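Local atomic coordinates of peptidase M3B, oligoendopeptidase F (Enterococcus faecium, PDB entry 2QR4), a protein that probably hydrolyses internal peptide bonds of short peptides as a metal-dependent oligoendopeptidase. Residues V253-K258 against Y558-M563. Sequence-based numbering, arbitrary orientation.
Sequences VDVVNK and YIEDAM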
# COMPACT_ATOMS: atom_id res chain seq x y z
N VAL A 253 -14.35 -13.13 23.11
CA VAL A 253 -13.80 -14.25 22.35
C VAL A 253 -13.89 -15.59 23.12
O VAL A 253 -14.23 -16.62 22.54
CB VAL A 253 -12.35 -13.94 21.88
CG1 VAL A 253 -11.68 -15.17 21.29
CG2 VAL A 253 -12.37 -12.82 20.86
N ASP A 254 -13.63 -15.55 24.43
CA ASP A 254 -13.69 -16.76 25.27
C ASP A 254 -15.09 -17.31 25.46
O ASP A 254 -15.29 -18.52 25.39
CB ASP A 254 -13.05 -16.52 26.64
CG ASP A 254 -11.55 -16.31 26.55
OD1 ASP A 254 -10.99 -16.56 25.46
OD2 ASP A 254 -10.93 -15.90 27.55
N VAL A 255 -16.06 -16.44 25.74
CA VAL A 255 -17.43 -16.90 25.94
C VAL A 255 -18.01 -17.45 24.64
O VAL A 255 -18.67 -18.49 24.63
CB VAL A 255 -18.32 -15.79 26.53
CG1 VAL A 255 -19.77 -16.25 26.56
CG2 VAL A 255 -17.84 -15.39 27.94
N VAL A 256 -17.74 -16.77 23.53
CA VAL A 256 -18.20 -17.25 22.24
C VAL A 256 -17.58 -18.60 21.89
O VAL A 256 -18.27 -19.52 21.47
CB VAL A 256 -17.98 -16.22 21.11
CG1 VAL A 256 -18.24 -16.85 19.76
CG2 VAL A 256 -18.90 -15.00 21.31
N ASN A 257 -16.27 -18.74 22.09
CA ASN A 257 -15.61 -20.03 21.88
C ASN A 257 -16.17 -21.17 22.73
O ASN A 257 -16.31 -22.29 22.25
CB ASN A 257 -14.10 -19.92 22.07
CG ASN A 257 -13.40 -19.55 20.79
OD1 ASN A 257 -13.00 -20.41 20.01
ND2 ASN A 257 -13.30 -18.25 20.53
N LYS A 258 -16.52 -20.86 23.97
CA LYS A 258 -17.05 -21.85 24.87
C LYS A 258 -18.48 -22.26 24.46
O LYS A 258 -18.95 -23.33 24.82
CB LYS A 258 -16.98 -21.33 26.31
CG LYS A 258 -17.74 -22.15 27.36
CD LYS A 258 -17.65 -21.47 28.74
CE LYS A 258 -18.87 -21.77 29.63
NZ LYS A 258 -18.77 -23.10 30.30
N TYR A 558 -23.07 -11.22 31.00
CA TYR A 558 -23.98 -10.59 30.05
C TYR A 558 -23.97 -11.30 28.71
O TYR A 558 -24.97 -11.28 27.99
CB TYR A 558 -23.70 -9.08 29.88
CG TYR A 558 -22.56 -8.74 28.92
CD1 TYR A 558 -21.24 -9.10 29.21
CD2 TYR A 558 -22.80 -8.01 27.76
CE1 TYR A 558 -20.21 -8.75 28.36
CE2 TYR A 558 -21.76 -7.65 26.92
CZ TYR A 558 -20.48 -8.04 27.21
OH TYR A 558 -19.45 -7.71 26.33
N ILE A 559 -22.85 -11.95 28.37
CA ILE A 559 -22.83 -12.70 27.12
C ILE A 559 -23.45 -14.06 27.37
O ILE A 559 -24.20 -14.58 26.55
CB ILE A 559 -21.42 -12.83 26.52
CG1 ILE A 559 -20.84 -11.44 26.23
CG2 ILE A 559 -21.48 -13.62 25.24
CD1 ILE A 559 -19.36 -11.45 25.96
N GLU A 560 -23.14 -14.62 28.54
CA GLU A 560 -23.76 -15.88 28.93
C GLU A 560 -25.30 -15.81 28.98
O GLU A 560 -25.96 -16.77 28.60
CB GLU A 560 -23.12 -16.44 30.20
CG GLU A 560 -21.86 -17.28 29.87
CD GLU A 560 -20.88 -17.45 31.02
OE1 GLU A 560 -21.19 -17.05 32.16
OE2 GLU A 560 -19.78 -18.01 30.77
N ASP A 561 -25.86 -14.68 29.40
CA ASP A 561 -27.32 -14.50 29.38
C ASP A 561 -27.89 -14.54 27.96
O ASP A 561 -28.93 -15.14 27.71
CB ASP A 561 -27.73 -13.20 30.05
CG ASP A 561 -27.52 -13.22 31.55
OD1 ASP A 561 -27.37 -14.32 32.13
OD2 ASP A 561 -27.52 -12.11 32.15
N ALA A 562 -27.20 -13.89 27.03
CA ALA A 562 -27.62 -13.88 25.64
C ALA A 562 -27.58 -15.31 25.10
O ALA A 562 -28.55 -15.79 24.51
CB ALA A 562 -26.71 -12.97 24.82
N MSE A 563 -26.45 -15.99 25.33
CA MSE A 563 -26.29 -17.38 24.94
C MSE A 563 -27.41 -18.26 25.47
O MSE A 563 -27.93 -19.12 24.75
CB MSE A 563 -24.94 -17.90 25.42
CG MSE A 563 -23.75 -17.30 24.72
SE MSE A 563 -23.75 -17.61 22.78
CE MSE A 563 -22.10 -16.64 22.36
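The carbonyl oxygen V253 O is gripped twice from one residue: N257 N gives it the ordinary helical bond, while N257 ND2 reaches it from the opposite face of the carbonyl plane at 2.7 Å, with an almost straight N-H (171°). This helix, 246-258, pairs with helix 557-579 in the largely helical M3 peptidase fold; the axes of 253-258 and 558-563 run in the same general direction, 27° apart, and come within 10.1 Å. Asparagine suits the side turned away from 558-563, because its amide also bonds E444 through ND2 and K474 through OD1, tying the helix to helices 418-454 and 461-476. The centre of the contact is apolar. V255 lies opposite I559, and its CG1 presses on I559 CG2 at 3.4 Å; both are beta-branched, so each offers a methyl close to its own backbone, which suits a close approach. The stem of E560 borders this pair, with CG 4.0 Å from V255 CG1. Its carboxylate lies near K258, but NZ and OE2 stay 5.2 Å apart, so any attraction is probably modest. The longer, unbranched selenomethionine M563 reaches across to short V256: F437 touches both, and a bend at chi2 (-60°) helps bring M563 CE to 3.7 Å from V256 CG2.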